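Local coordinates for telomere length regulator taz1 (Schizosaccharomyces pombe, PDB 4ZMI), which binds double-stranded telomeric DNA and regulates telomere length and function in fission yeast, the present chain being its helical domain, at residues Ala31-Ser36 and Phe217-Ile222; Leu107-Asp112 and Leu118-Ile123; Ser1-Glu6 and Cys89-Leu94; Ile81-Ala86 and Leu179-Gly184. All blocks are in the same frame, centred on the assembly; numbering follows the deposited sequence.

Contact 1. Residues Ala31-Ser36 and Phe217-Ile222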
loop_
_atom_site.group_PDB
_atom_site.type_symbol
_atom_site.label_atom_id
_atom_site.label_comp_id
_atom_site.label_asym_id
_atom_site.label_seq_id
_atom_site.Cartn_x
_atom_site.Cartn_y
_atom_site.Cartn_z
ATOM N N ALA A 31 15.934 9.659 -3.087
ATOM C CA ALA A 31 16.953 10.670 -3.333
ATOM C C ALA A 31 16.699 11.300 -4.687
ATOM O O ALA A 31 16.707 12.516 -4.819
ATOM C CB ALA A 31 18.335 10.064 -3.283
ATOM N N ILE A 32 16.462 10.458 -5.689
ATOM C CA ILE A 32 16.170 10.934 -7.034
ATOM C C ILE A 32 14.896 11.789 -7.053
ATOM O O ILE A 32 14.822 12.780 -7.784
ATOM C CB ILE A 32 16.106 9.771 -8.062
ATOM C CG1 ILE A 32 17.482 9.110 -8.208
ATOM C CG2 ILE A 32 15.627 10.258 -9.420
ATOM C CD1 ILE A 32 17.603 8.156 -9.390
ATOM N N PHE A 33 13.904 11.447 -6.233
ATOM C CA PHE A 33 12.736 12.326 -6.127
ATOM C C PHE A 33 13.050 13.681 -5.471
ATOM O O PHE A 33 12.325 14.658 -5.668
ATOM C CB PHE A 33 11.553 11.667 -5.401
ATOM C CG PHE A 33 10.370 12.580 -5.258
ATOM C CD1 PHE A 33 9.552 12.834 -6.344
ATOM C CD2 PHE A 33 10.107 13.230 -4.059
ATOM C CE1 PHE A 33 8.468 13.697 -6.236
ATOM C CE2 PHE A 33 9.025 14.104 -3.936
ATOM C CZ PHE A 33 8.202 14.331 -5.026
ATOM N N SER A 34 14.111 13.741 -4.676
ATOM C CA SER A 34 14.450 14.988 -3.999
ATOM C C SER A 34 15.020 16.009 -4.972
ATOM O O SER A 34 14.901 17.205 -4.755
ATOM C CB SER A 34 15.427 14.744 -2.849
ATOM O OG SER A 34 14.829 13.939 -1.851
ATOM N N GLU A 35 15.628 15.526 -6.050
ATOM C CA GLU A 35 16.232 16.399 -7.047
ATOM C C GLU A 35 15.173 17.110 -7.891
ATOM O O GLU A 35 15.303 18.299 -8.193
ATOM C CB GLU A 35 17.168 15.601 -7.964
ATOM C CG GLU A 35 18.153 14.696 -7.239
ATOM C CD GLU A 35 19.321 15.453 -6.643
ATOM O OE1 GLU A 35 19.576 16.601 -7.070
ATOM O OE2 GLU A 35 19.989 14.891 -5.750
ATOM N N SER A 36 14.119 16.387 -8.260
ATOM C CA SER A 36 13.192 16.885 -9.273
ATOM C C SER A 36 11.754 17.032 -8.787
ATOM O O SER A 36 10.811 16.853 -9.557
ATOM C CB SER A 36 13.232 15.970 -10.498
ATOM O OG SER A 36 14.489 15.323 -10.602
ATOM N N PHE A 217 1.509 14.435 -4.044
ATOM C CA PHE A 217 1.023 13.082 -3.814
ATOM C C PHE A 217 2.182 12.232 -3.321
ATOM O O PHE A 217 2.113 11.622 -2.247
ATOM C CB PHE A 217 0.427 12.514 -5.099
ATOM C CG PHE A 217 -0.007 11.075 -4.987
ATOM C CD1 PHE A 217 -0.812 10.662 -3.946
ATOM C CD2 PHE A 217 0.371 10.141 -5.941
ATOM C CE1 PHE A 217 -1.217 9.340 -3.845
ATOM C CE2 PHE A 217 -0.046 8.819 -5.839
ATOM C CZ PHE A 217 -0.840 8.430 -4.791
ATOM N N VAL A 218 3.264 12.243 -4.090
ATOM C CA VAL A 218 4.438 11.450 -3.775
ATOM C C VAL A 218 4.945 11.774 -2.389
ATOM O O VAL A 218 5.154 10.881 -1.569
ATOM C CB VAL A 218 5.554 11.667 -4.787
ATOM C CG1 VAL A 218 6.833 10.984 -4.330
ATOM C CG2 VAL A 218 5.128 11.143 -6.146
ATOM N N ASN A 219 5.116 13.055 -2.109
ATOM C CA ASN A 219 5.573 13.441 -0.782
ATOM C C ASN A 219 4.623 12.991 0.329
ATOM O O ASN A 219 5.064 12.594 1.399
ATOM C CB ASN A 219 5.911 14.938 -0.706
ATOM C CG ASN A 219 7.332 15.235 -1.188
ATOM O OD1 ASN A 219 8.269 14.473 -0.912
ATOM N ND2 ASN A 219 7.494 16.337 -1.920
ATOM N N ALA A 220 3.321 13.007 0.081
ATOM C CA ALA A 220 2.397 12.511 1.098
ATOM C C ALA A 220 2.538 10.978 1.239
ATOM O O ALA A 220 2.449 10.435 2.346
ATOM C CB ALA A 220 0.955 12.924 0.788
ATOM N N VAL A 221 2.799 10.289 0.133
ATOM C CA VAL A 221 2.942 8.830 0.183
ATOM C C VAL A 221 4.173 8.471 1.002
ATOM O O VAL A 221 4.088 7.721 1.975
ATOM C CB VAL A 221 3.034 8.210 -1.234
ATOM C CG1 VAL A 221 3.450 6.749 -1.157
ATOM C CG2 VAL A 221 1.705 8.322 -1.929
ATOM N N ILE A 222 5.311 9.041 0.616
ATOM C CA ILE A 222 6.563 8.824 1.323
ATOM C C ILE A 222 6.402 9.129 2.793
ATOM O O ILE A 222 6.800 8.342 3.640
ATOM C CB ILE A 222 7.688 9.702 0.755
ATOM C CG1 ILE A 222 8.116 9.173 -0.614
ATOM C CG2 ILE A 222 8.868 9.737 1.716
ATOM C CD1 ILE A 222 8.935 10.136 -1.416
#

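Contact 2. Residues Leu107-Asp112 and Leu118-Ile123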
loop_
_atom_site.group_PDB
_atom_site.type_symbol
_atom_site.label_atom_id
_atom_site.label_comp_id
_atom_site.label_asym_id
_atom_site.label_seq_id
_atom_site.Cartn_x
_atom_site.Cartn_y
_atom_site.Cartn_z
ATOM N N LEU A 107 6.328 2.480 -2.604
ATOM C CA LEU A 107 7.054 3.505 -3.379
ATOM C C LEU A 107 7.008 3.281 -4.885
ATOM O O LEU A 107 6.694 4.190 -5.629
ATOM C CB LEU A 107 8.521 3.529 -2.971
ATOM C CG LEU A 107 9.243 4.739 -2.383
ATOM C CD1 LEU A 107 10.749 4.600 -2.707
ATOM C CD2 LEU A 107 8.681 6.066 -2.856
ATOM N N ILE A 108 7.327 2.074 -5.337
ATOM C CA ILE A 108 7.399 1.801 -6.777
ATOM C C ILE A 108 6.027 1.774 -7.438
ATOM O O ILE A 108 5.928 1.799 -8.669
ATOM C CB ILE A 108 8.084 0.446 -7.095
ATOM C CG1 ILE A 108 7.209 -0.735 -6.680
ATOM C CG2 ILE A 108 9.438 0.331 -6.428
ATOM C CD1 ILE A 108 7.827 -2.061 -7.013
ATOM N N ASP A 109 4.979 1.662 -6.622
ATOM C CA ASP A 109 3.606 1.667 -7.112
ATOM C C ASP A 109 3.249 3.087 -7.555
ATOM O O ASP A 109 2.273 3.289 -8.277
ATOM C CB ASP A 109 2.635 1.161 -6.026
ATOM C CG ASP A 109 1.238 0.861 -6.563
ATOM O OD1 ASP A 109 1.117 0.422 -7.722
ATOM O OD2 ASP A 109 0.253 1.056 -5.815
ATOM N N LEU A 110 4.064 4.057 -7.149
ATOM C CA LEU A 110 3.935 5.437 -7.629
ATOM C C LEU A 110 4.260 5.531 -9.104
ATOM O O LEU A 110 4.013 6.559 -9.735
ATOM C CB LEU A 110 4.888 6.351 -6.874
ATOM C CG LEU A 110 4.549 6.510 -5.401
ATOM C CD1 LEU A 110 5.722 7.123 -4.661
ATOM C CD2 LEU A 110 3.264 7.334 -5.242
ATOM N N LEU A 111 4.838 4.461 -9.645
ATOM C CA LEU A 111 5.225 4.417 -11.050
ATOM C C LEU A 111 4.088 3.935 -11.952
ATOM O O LEU A 111 4.228 3.895 -13.170
ATOM C CB LEU A 111 6.466 3.533 -11.233
ATOM C CG LEU A 111 7.730 3.990 -10.497
ATOM C CD1 LEU A 111 8.895 3.041 -10.717
ATOM C CD2 LEU A 111 8.108 5.412 -10.926
ATOM N N ASP A 112 2.962 3.559 -11.352
ATOM C CA ASP A 112 1.835 3.013 -12.112
ATOM C C ASP A 112 1.144 4.117 -12.910
ATOM O O ASP A 112 0.317 4.846 -12.375
ATOM C CB ASP A 112 0.842 2.333 -11.155
ATOM C CG ASP A 112 -0.480 1.995 -11.818
ATOM O OD1 ASP A 112 -0.542 1.940 -13.064
ATOM O OD2 ASP A 112 -1.469 1.790 -11.083
ATOM N N LEU A 118 -2.836 -0.040 -7.066
ATOM C CA LEU A 118 -3.353 -1.182 -6.309
ATOM C C LEU A 118 -2.555 -1.421 -5.049
ATOM O O LEU A 118 -3.128 -1.753 -4.028
ATOM C CB LEU A 118 -3.358 -2.454 -7.156
ATOM C CG LEU A 118 -4.166 -2.356 -8.442
ATOM C CD1 LEU A 118 -4.017 -3.651 -9.228
ATOM C CD2 LEU A 118 -5.608 -2.080 -8.100
ATOM N N THR A 119 -1.236 -1.240 -5.103
ATOM C CA THR A 119 -0.409 -1.594 -3.938
ATOM C C THR A 119 -0.537 -0.569 -2.828
ATOM O O THR A 119 -0.581 -0.911 -1.652
ATOM C CB THR A 119 1.068 -1.723 -4.286
ATOM O OG1 THR A 119 1.207 -2.547 -5.440
ATOM C CG2 THR A 119 1.836 -2.340 -3.136
ATOM N N LEU A 120 -0.590 0.702 -3.204
ATOM C CA LEU A 120 -0.811 1.749 -2.212
ATOM C C LEU A 120 -2.211 1.565 -1.619
ATOM O O LEU A 120 -2.413 1.697 -0.407
ATOM C CB LEU A 120 -0.662 3.121 -2.861
ATOM C CG LEU A 120 0.796 3.404 -3.178
ATOM C CD1 LEU A 120 0.973 4.711 -3.961
ATOM C CD2 LEU A 120 1.566 3.447 -1.883
ATOM N N ARG A 121 -3.178 1.221 -2.469
ATOM C CA ARG A 121 -4.516 0.954 -1.962
ATOM C C ARG A 121 -4.469 -0.138 -0.890
ATOM O O ARG A 121 -5.075 0.007 0.186
ATOM C CB ARG A 121 -5.464 0.556 -3.081
ATOM C CG ARG A 121 -6.903 0.806 -2.716
ATOM C CD ARG A 121 -7.832 0.230 -3.745
ATOM N NE ARG A 121 -7.464 0.692 -5.067
ATOM C CZ ARG A 121 -8.023 0.251 -6.177
ATOM N NH1 ARG A 121 -8.987 -0.649 -6.104
ATOM N NH2 ARG A 121 -7.620 0.719 -7.346
ATOM N N SER A 122 -3.724 -1.209 -1.172
ATOM C CA SER A 122 -3.599 -2.313 -0.222
ATOM C C SER A 122 -3.016 -1.808 1.072
ATOM O O SER A 122 -3.518 -2.127 2.137
ATOM C CB SER A 122 -2.681 -3.408 -0.791
ATOM O OG SER A 122 -3.314 -3.995 -1.896
ATOM N N ILE A 123 -1.931 -1.039 0.980
ATOM C CA ILE A 123 -1.242 -0.608 2.194
ATOM C C ILE A 123 -2.117 0.303 3.039
ATOM O O ILE A 123 -2.216 0.098 4.245
ATOM C CB ILE A 123 0.105 0.052 1.883
ATOM C CG1 ILE A 123 0.994 -0.947 1.157
ATOM C CG2 ILE A 123 0.805 0.517 3.158
ATOM C CD1 ILE A 123 2.155 -0.304 0.449
HETATM O O HOH W 1 -0.705 -0.340 -9.122
#

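Contact 3. Residues Ser1-Glu6 and Cys89-Leu94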
loop_
_atom_site.group_PDB
_atom_site.type_symbol
_atom_site.label_atom_id
_atom_site.label_comp_id
_atom_site.label_asym_id
_atom_site.label_seq_id
_atom_site.Cartn_x
_atom_site.Cartn_y
_atom_site.Cartn_z
ATOM N N SER A 1 -8.211 -15.214 0.909
ATOM C CA SER A 1 -7.008 -15.737 0.267
ATOM C C SER A 1 -6.088 -16.349 1.324
ATOM O O SER A 1 -6.026 -15.862 2.450
ATOM C CB SER A 1 -6.298 -14.619 -0.490
ATOM O OG SER A 1 -5.049 -15.046 -0.987
ATOM N N ILE A 2 -5.388 -17.419 0.960
ATOM C CA ILE A 2 -4.446 -18.079 1.859
ATOM C C ILE A 2 -3.023 -17.829 1.410
ATOM O O ILE A 2 -2.665 -18.088 0.281
ATOM C CB ILE A 2 -4.694 -19.583 1.928
ATOM C CG1 ILE A 2 -6.043 -19.853 2.577
ATOM C CG2 ILE A 2 -3.611 -20.265 2.745
ATOM C CD1 ILE A 2 -6.465 -21.287 2.521
ATOM N N TRP A 3 -2.213 -17.293 2.304
ATOM C CA TRP A 3 -0.831 -17.000 1.989
ATOM C C TRP A 3 -0.119 -18.363 2.056
ATOM O O TRP A 3 -0.132 -19.031 3.087
ATOM C CB TRP A 3 -0.315 -15.948 2.971
ATOM C CG TRP A 3 1.074 -15.460 2.739
ATOM C CD1 TRP A 3 1.885 -15.750 1.683
ATOM C CD2 TRP A 3 1.825 -14.579 3.597
ATOM N NE1 TRP A 3 3.084 -15.097 1.825
ATOM C CE2 TRP A 3 3.073 -14.380 2.988
ATOM C CE3 TRP A 3 1.547 -13.946 4.804
ATOM C CZ2 TRP A 3 4.051 -13.561 3.554
ATOM C CZ3 TRP A 3 2.526 -13.138 5.360
ATOM C CH2 TRP A 3 3.756 -12.950 4.734
ATOM N N ASP A 4 0.454 -18.774 0.931
ATOM C CA ASP A 4 1.264 -19.981 0.807
ATOM C C ASP A 4 2.200 -20.019 2.033
ATOM O O ASP A 4 2.950 -19.068 2.283
ATOM C CB ASP A 4 1.979 -19.923 -0.548
ATOM C CG ASP A 4 2.679 -21.225 -0.899
ATOM O OD1 ASP A 4 3.294 -21.824 -0.007
ATOM O OD2 ASP A 4 2.606 -21.646 -2.069
ATOM N N ILE A 5 2.138 -21.118 2.791
ATOM C CA ILE A 5 2.778 -21.179 4.109
ATOM C C ILE A 5 4.242 -21.499 3.881
ATOM O O ILE A 5 5.117 -21.024 4.604
ATOM C CB ILE A 5 2.147 -22.192 5.098
ATOM C CG1 ILE A 5 2.704 -22.004 6.504
ATOM C CG2 ILE A 5 2.359 -23.630 4.651
ATOM C CD1 ILE A 5 2.369 -20.694 7.097
ATOM N N GLU A 6 4.499 -22.289 2.850
ATOM C CA GLU A 6 5.856 -22.590 2.460
ATOM C C GLU A 6 6.567 -21.349 1.974
ATOM O O GLU A 6 7.675 -21.071 2.428
ATOM C CB GLU A 6 5.870 -23.661 1.379
ATOM C CG GLU A 6 5.672 -25.050 1.920
ATOM C CD GLU A 6 5.671 -26.075 0.825
ATOM O OE1 GLU A 6 6.766 -26.564 0.479
ATOM O OE2 GLU A 6 4.579 -26.378 0.301
ATOM N N CYS A 89 3.081 -16.201 14.529
ATOM C CA CYS A 89 4.262 -16.858 15.087
ATOM C C CYS A 89 5.436 -16.766 14.136
ATOM O O CYS A 89 6.554 -16.469 14.547
ATOM C CB CYS A 89 3.965 -18.314 15.395
ATOM S SG CYS A 89 2.510 -18.513 16.406
ATOM N N LEU A 90 5.179 -17.014 12.858
ATOM C CA LEU A 90 6.233 -16.912 11.863
ATOM C C LEU A 90 6.872 -15.532 11.817
ATOM O O LEU A 90 8.080 -15.437 11.616
ATOM C CB LEU A 90 5.719 -17.282 10.474
ATOM C CG LEU A 90 5.573 -18.781 10.205
ATOM C CD1 LEU A 90 4.734 -18.983 8.976
ATOM C CD2 LEU A 90 6.932 -19.445 10.026
ATOM N N PHE A 91 6.082 -14.470 12.003
ATOM C CA PHE A 91 6.582 -13.115 11.709
ATOM C C PHE A 91 6.689 -12.124 12.862
ATOM O O PHE A 91 7.367 -11.100 12.736
ATOM C CB PHE A 91 5.788 -12.478 10.574
ATOM C CG PHE A 91 6.057 -13.092 9.249
ATOM C CD1 PHE A 91 5.096 -13.868 8.632
ATOM C CD2 PHE A 91 7.278 -12.913 8.630
ATOM C CE1 PHE A 91 5.337 -14.439 7.412
ATOM C CE2 PHE A 91 7.534 -13.487 7.411
ATOM C CZ PHE A 91 6.572 -14.252 6.803
ATOM N N GLU A 92 6.011 -12.426 13.963
ATOM C CA GLU A 92 6.009 -11.600 15.175
ATOM C C GLU A 92 7.350 -10.910 15.520
ATOM O O GLU A 92 7.363 -9.805 16.049
ATOM C CB GLU A 92 5.510 -12.465 16.343
ATOM C CG GLU A 92 5.674 -11.901 17.738
ATOM C CD GLU A 92 5.358 -12.944 18.797
ATOM O OE1 GLU A 92 6.280 -13.346 19.545
ATOM O OE2 GLU A 92 4.186 -13.368 18.872
ATOM N N ASP A 93 8.471 -11.555 15.205
ATOM C CA ASP A 93 9.792 -10.986 15.490
ATOM C C ASP A 93 10.233 -10.016 14.407
ATOM O O ASP A 93 10.972 -9.067 14.669
ATOM C CB ASP A 93 10.855 -12.093 15.602
ATOM C CG ASP A 93 11.017 -12.632 17.020
ATOM O OD1 ASP A 93 11.424 -11.856 17.911
ATOM O OD2 ASP A 93 10.771 -13.842 17.235
ATOM N N LEU A 94 9.777 -10.266 13.187
ATOM C CA LEU A 94 10.329 -9.614 12.006
ATOM C C LEU A 94 9.587 -8.360 11.554
ATOM O O LEU A 94 9.606 -8.033 10.369
ATOM C CB LEU A 94 10.353 -10.611 10.850
ATOM C CG LEU A 94 11.245 -11.823 11.063
ATOM C CD1 LEU A 94 11.030 -12.861 9.973
ATOM C CD2 LEU A 94 12.677 -11.352 11.090
#

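Contact 4. Residues Ile81-Ala86 and Leu179-Gly184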
loop_
_atom_site.group_PDB
_atom_site.type_symbol
_atom_site.label_atom_id
_atom_site.label_comp_id
_atom_site.label_asym_id
_atom_site.label_seq_id
_atom_site.Cartn_x
_atom_site.Cartn_y
_atom_site.Cartn_z
ATOM N N ILE A 81 -1.380 -11.048 8.994
ATOM C CA ILE A 81 -0.379 -11.602 9.883
ATOM C C ILE A 81 -0.797 -11.542 11.348
ATOM O O ILE A 81 -0.541 -12.474 12.096
ATOM C CB ILE A 81 0.943 -10.862 9.722
ATOM C CG1 ILE A 81 1.503 -11.105 8.320
ATOM C CG2 ILE A 81 1.922 -11.305 10.781
ATOM C CD1 ILE A 81 2.801 -10.392 8.062
ATOM N N ARG A 82 -1.449 -10.461 11.766
ATOM C CA ARG A 82 -1.897 -10.377 13.156
ATOM C C ARG A 82 -3.070 -11.308 13.416
ATOM O O ARG A 82 -3.198 -11.877 14.502
ATOM C CB ARG A 82 -2.284 -8.951 13.536
ATOM C CG ARG A 82 -2.844 -8.829 14.956
ATOM C CD ARG A 82 -3.334 -7.415 15.263
ATOM N NE ARG A 82 -2.608 -6.440 14.471
ATOM C CZ ARG A 82 -3.122 -5.820 13.416
ATOM N NH1 ARG A 82 -4.373 -6.063 13.050
ATOM N NH2 ARG A 82 -2.385 -4.958 12.737
ATOM N N LYS A 83 -3.921 -11.467 12.407
ATOM C CA LYS A 83 -5.122 -12.293 12.529
ATOM C C LYS A 83 -4.875 -13.807 12.633
ATOM O O LYS A 83 -5.474 -14.467 13.468
ATOM C CB LYS A 83 -6.082 -12.026 11.370
ATOM C CG LYS A 83 -7.274 -12.961 11.350
ATOM C CD LYS A 83 -8.150 -12.688 12.565
ATOM C CE LYS A 83 -9.346 -13.623 12.626
ATOM N NZ LYS A 83 -10.416 -13.028 13.486
ATOM N N TYR A 84 -4.022 -14.360 11.777
ATOM C CA TYR A 84 -3.866 -15.816 11.713
ATOM C C TYR A 84 -2.631 -16.320 12.448
ATOM O O TYR A 84 -1.485 -15.961 12.133
ATOM C CB TYR A 84 -3.942 -16.315 10.267
ATOM C CG TYR A 84 -5.221 -15.871 9.585
ATOM C CD1 TYR A 84 -5.218 -14.813 8.687
ATOM C CD2 TYR A 84 -6.439 -16.472 9.881
ATOM C CE1 TYR A 84 -6.384 -14.385 8.073
ATOM C CE2 TYR A 84 -7.621 -16.044 9.276
ATOM C CZ TYR A 84 -7.584 -15.005 8.372
ATOM O OH TYR A 84 -8.744 -14.569 7.759
ATOM N N ASP A 85 -2.893 -17.164 13.438
ATOM C CA ASP A 85 -1.877 -17.543 14.405
ATOM C C ASP A 85 -0.606 -18.065 13.754
ATOM O O ASP A 85 0.498 -17.657 14.131
ATOM C CB ASP A 85 -2.442 -18.528 15.430
ATOM C CG ASP A 85 -3.469 -17.880 16.358
ATOM O OD1 ASP A 85 -3.293 -16.690 16.725
ATOM O OD2 ASP A 85 -4.457 -18.563 16.711
ATOM N N ALA A 86 -0.763 -18.926 12.753
ATOM C CA ALA A 86 0.393 -19.506 12.081
ATOM C C ALA A 86 1.315 -18.409 11.546
ATOM O O ALA A 86 2.546 -18.509 11.631
ATOM C CB ALA A 86 -0.061 -20.422 10.955
ATOM N N LEU A 179 -14.038 -8.418 6.578
ATOM C CA LEU A 179 -13.187 -7.362 7.103
ATOM C C LEU A 179 -13.517 -7.087 8.560
ATOM O O LEU A 179 -12.629 -6.765 9.344
ATOM C CB LEU A 179 -13.322 -6.081 6.283
ATOM C CG LEU A 179 -13.002 -6.150 4.790
ATOM C CD1 LEU A 179 -12.970 -4.758 4.210
ATOM C CD2 LEU A 179 -11.668 -6.787 4.604
ATOM N N ASN A 180 -14.791 -7.212 8.925
ATOM C CA ASN A 180 -15.199 -6.984 10.316
ATOM C C ASN A 180 -14.617 -8.032 11.258
ATOM O O ASN A 180 -14.514 -7.816 12.463
ATOM C CB ASN A 180 -16.722 -6.961 10.443
ATOM C CG ASN A 180 -17.354 -5.777 9.727
ATOM O OD1 ASN A 180 -16.849 -4.651 9.785
ATOM N ND2 ASN A 180 -18.467 -6.028 9.045
ATOM N N VAL A 181 -14.235 -9.169 10.689
ATOM C CA VAL A 181 -13.692 -10.277 11.455
ATOM C C VAL A 181 -12.188 -10.101 11.700
ATOM O O VAL A 181 -11.662 -10.571 12.715
ATOM C CB VAL A 181 -14.018 -11.630 10.761
ATOM C CG1 VAL A 181 -13.031 -12.727 11.128
ATOM C CG2 VAL A 181 -15.447 -12.056 11.070
ATOM N N VAL A 182 -11.497 -9.408 10.793
ATOM C CA VAL A 182 -10.048 -9.256 10.926
ATOM C C VAL A 182 -9.579 -7.874 11.367
ATOM O O VAL A 182 -8.394 -7.675 11.625
ATOM C CB VAL A 182 -9.330 -9.609 9.625
ATOM C CG1 VAL A 182 -9.803 -10.967 9.134
ATOM C CG2 VAL A 182 -9.586 -8.527 8.561
ATOM N N CYS A 183 -10.495 -6.920 11.470
ATOM C CA CYS A 183 -10.092 -5.536 11.709
ATOM C C CYS A 183 -9.773 -5.218 13.166
ATOM O O CYS A 183 -10.091 -5.987 14.056
ATOM C CB CYS A 183 -11.191 -4.594 11.226
ATOM S SG CYS A 183 -12.760 -4.829 12.073
ATOM N N GLY A 184 -9.154 -4.063 13.400
ATOM C CA GLY A 184 -8.976 -3.541 14.744
ATOM C C GLY A 184 -10.206 -2.781 15.220
ATOM O O GLY A 184 -11.257 -2.818 14.584
#

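Contact 1. Residues Ala31-Ser36 and Phe217-Ile222
Phe33 reaches across from the last turns of helix 5-35 and lays its ring on Val218 of helix 214-229. The two helix segments run roughly antiparallel, at 147°, with their axes 11.8 Å apart, and it takes a large side chain to span that distance. With CG anti to the backbone N (chi1 178°), the torsion carries the phenyl group out to helix 214-229, and Val218 comes to meet it from the opposite direction. The Val218 methyl CG1 sits over the middle of the ring, 3.6 Å from the centroid of Phe33, a CH-pi contact over the ring face. Asn219 takes the ring at its rim instead: its amide plane is turned 74° from the phenyl plane, and OD1 lies 3.1 Å from Phe33 CE2, with ND2 3.4 Å from the same carbon. Ile222, one turn further along, adds CD1 at 4.2 Å from Phe33 CD2. Leu110 also packs on Val218, and Ile40 on Phe33. The grip is therefore dispersive, one aromatic face against a methyl, with the Asn219 amide marking the change from buried hydrocarbon to exposed surface.

Contact 2. Residues Leu107-Asp112 and Leu118-Ile123
Asp109 and Thr119 bring the backbones to 6.1 Å between their CA atoms, where the irregular turns after helix 95-107 meet the first turn of helix 118-130. Asp109 carries the contact. Its CG stands anti to the backbone N (chi1 -168°), which sends the carboxylate to the amino end of the helix. There OD2 accepts a bond from Leu120 N at 2.8 Å, fairly straight at 160°, arriving on the anti side and 25° out of the carboxylate plane. Thr119 N is equally close to Asp109 OD2, but that bond is weak. A carboxylate from the preceding loop thus accepts N-H groups of the first turn of helix 118-130, and the helix dipole would probably stabilise the negative charge. A water extends the arrangement: it accepts from Leu118 N and donates to Asp112 OD2, the latter at 3.0 Å. Thr119 packs CB against the same carboxylate, 3.3 Å from Asp109 OD2. Asp109 also has Arg74 as a long, weak ion partner. Beside this polar cluster Leu110 and Leu120 cross at about a right angle, with Leu110 CD2 3.7 Å from Leu120 CD1, and Leu110 carries on to Phe217 and Val221 of helix 214-229.

Contact 3. Residues Ser1-Glu6 and Cys89-Leu94
Trp3 and Phe91 form an apolar aromatic contact at the edge of the fold, joining the extended N-terminal residues that lead into helix 5-35 to the last turn of helix 85-91. The two side chains come from opposite directions with their planes almost parallel, 3° apart, but the rings are slid so far that they barely overlap: the centroids of the six-membered ring of Trp3 and the ring of Phe91 are 5.2 Å apart. What touches is the far corner of the indole, with Trp3 CH2 3.4 Å from Phe91 CE1 and CZ3 of Trp3 3.7 Å from that same carbon. The indole gets there because CG of Trp3 is anti to its backbone nitrogen (chi1 -176°), stretching the ring system away from the chain. Its NE1 is hydrogen-bonded to Tyr69 O, which helps fix how the indole is turned. Nearer the surface, Ile5 and Leu90 cross at about a right angle and meet by their methyls, Ile5 CD1 lying a tight 3.5 Å from Leu90 CD1. Replacing Trp3 by an alanine would probably open a gap beside Phe91 and leave Tyr69 O without its indole donor. Asp4, between the two contact residues, is the N-cap of helix 5-35, its OD1 bonded to Lys7 N. Around the pair, Tyr87 meets the Trp3 ring with its plane at about 10°, Ile81 of helix 78-83 packs against both Trp3 and Phe91, and Val12 of helix 5-35 touches Phe91, so the aromatic pair lies among helices 5-35, 78-83 and 85-91.

Contact 4. Residues Ile81-Ala86 and Leu179-Gly184
Lys83 bridges to Val181 and Val182 where helix 78-83 ends near the end of helix 176-182, the CA atoms of Lys83 and Val182 lying 6.0 Å apart. The packed side centres on buried Val182, which sets its CG1 methyl 3.9 Å from Lys83 CG, the two side chains crossing at about a right angle; the same methyl lies 4.0 Å from Tyr84 OH. Tyr84 folds back along its neighbour, so that Lys83 CG sits 3.5 Å above the plane of the Tyr84 ring, over its centre. On the surface side, exposed Val181 and the lysine's ammonium are joined by one bond. A bend at chi2 (67°) turns the Lys83 chain toward Val181, where NZ donates to Val181 O at 2.9 Å. The ammonium approaches from above the carbonyl plane, 43° out of it, with a C=O...N angle of 137°; Val181 CG1 flanks it at 3.5 Å from Lys83 NZ. A methionine in place of Lys83 would probably leave Val181 O without this donor and remove a positive charge beside that helix end. In chemical terms, an ammonium donates to a carbonyl in the last turn of helix 176-182, where the partial negative charge probably helps it, while its methylenes serve as hydrocarbon for Val182 and Tyr84.

How the contacts relate
The four contacts all lie in one helical domain. Contact 3 closes before contact 2 begins, its segments alternate along the chain with those of contacts 1 and 4, and contact 2 is nested within contact 4, which lies inside the loop closed by contact 1. Contacts 1 and 2, centres 14 Å apart, touch where Leu107, Leu110 and Leu120, near the centre of the fold, meet helix 214-229. Contacts 3 and 4, centres 12 Å apart, share helix 85-91 and meet at Ile81. They lie across the chain's centre from contact 1, centre to centre about 31 and 32 Å. Helix 5-35 spans that distance, its start in contact 3 and its end in contact 1.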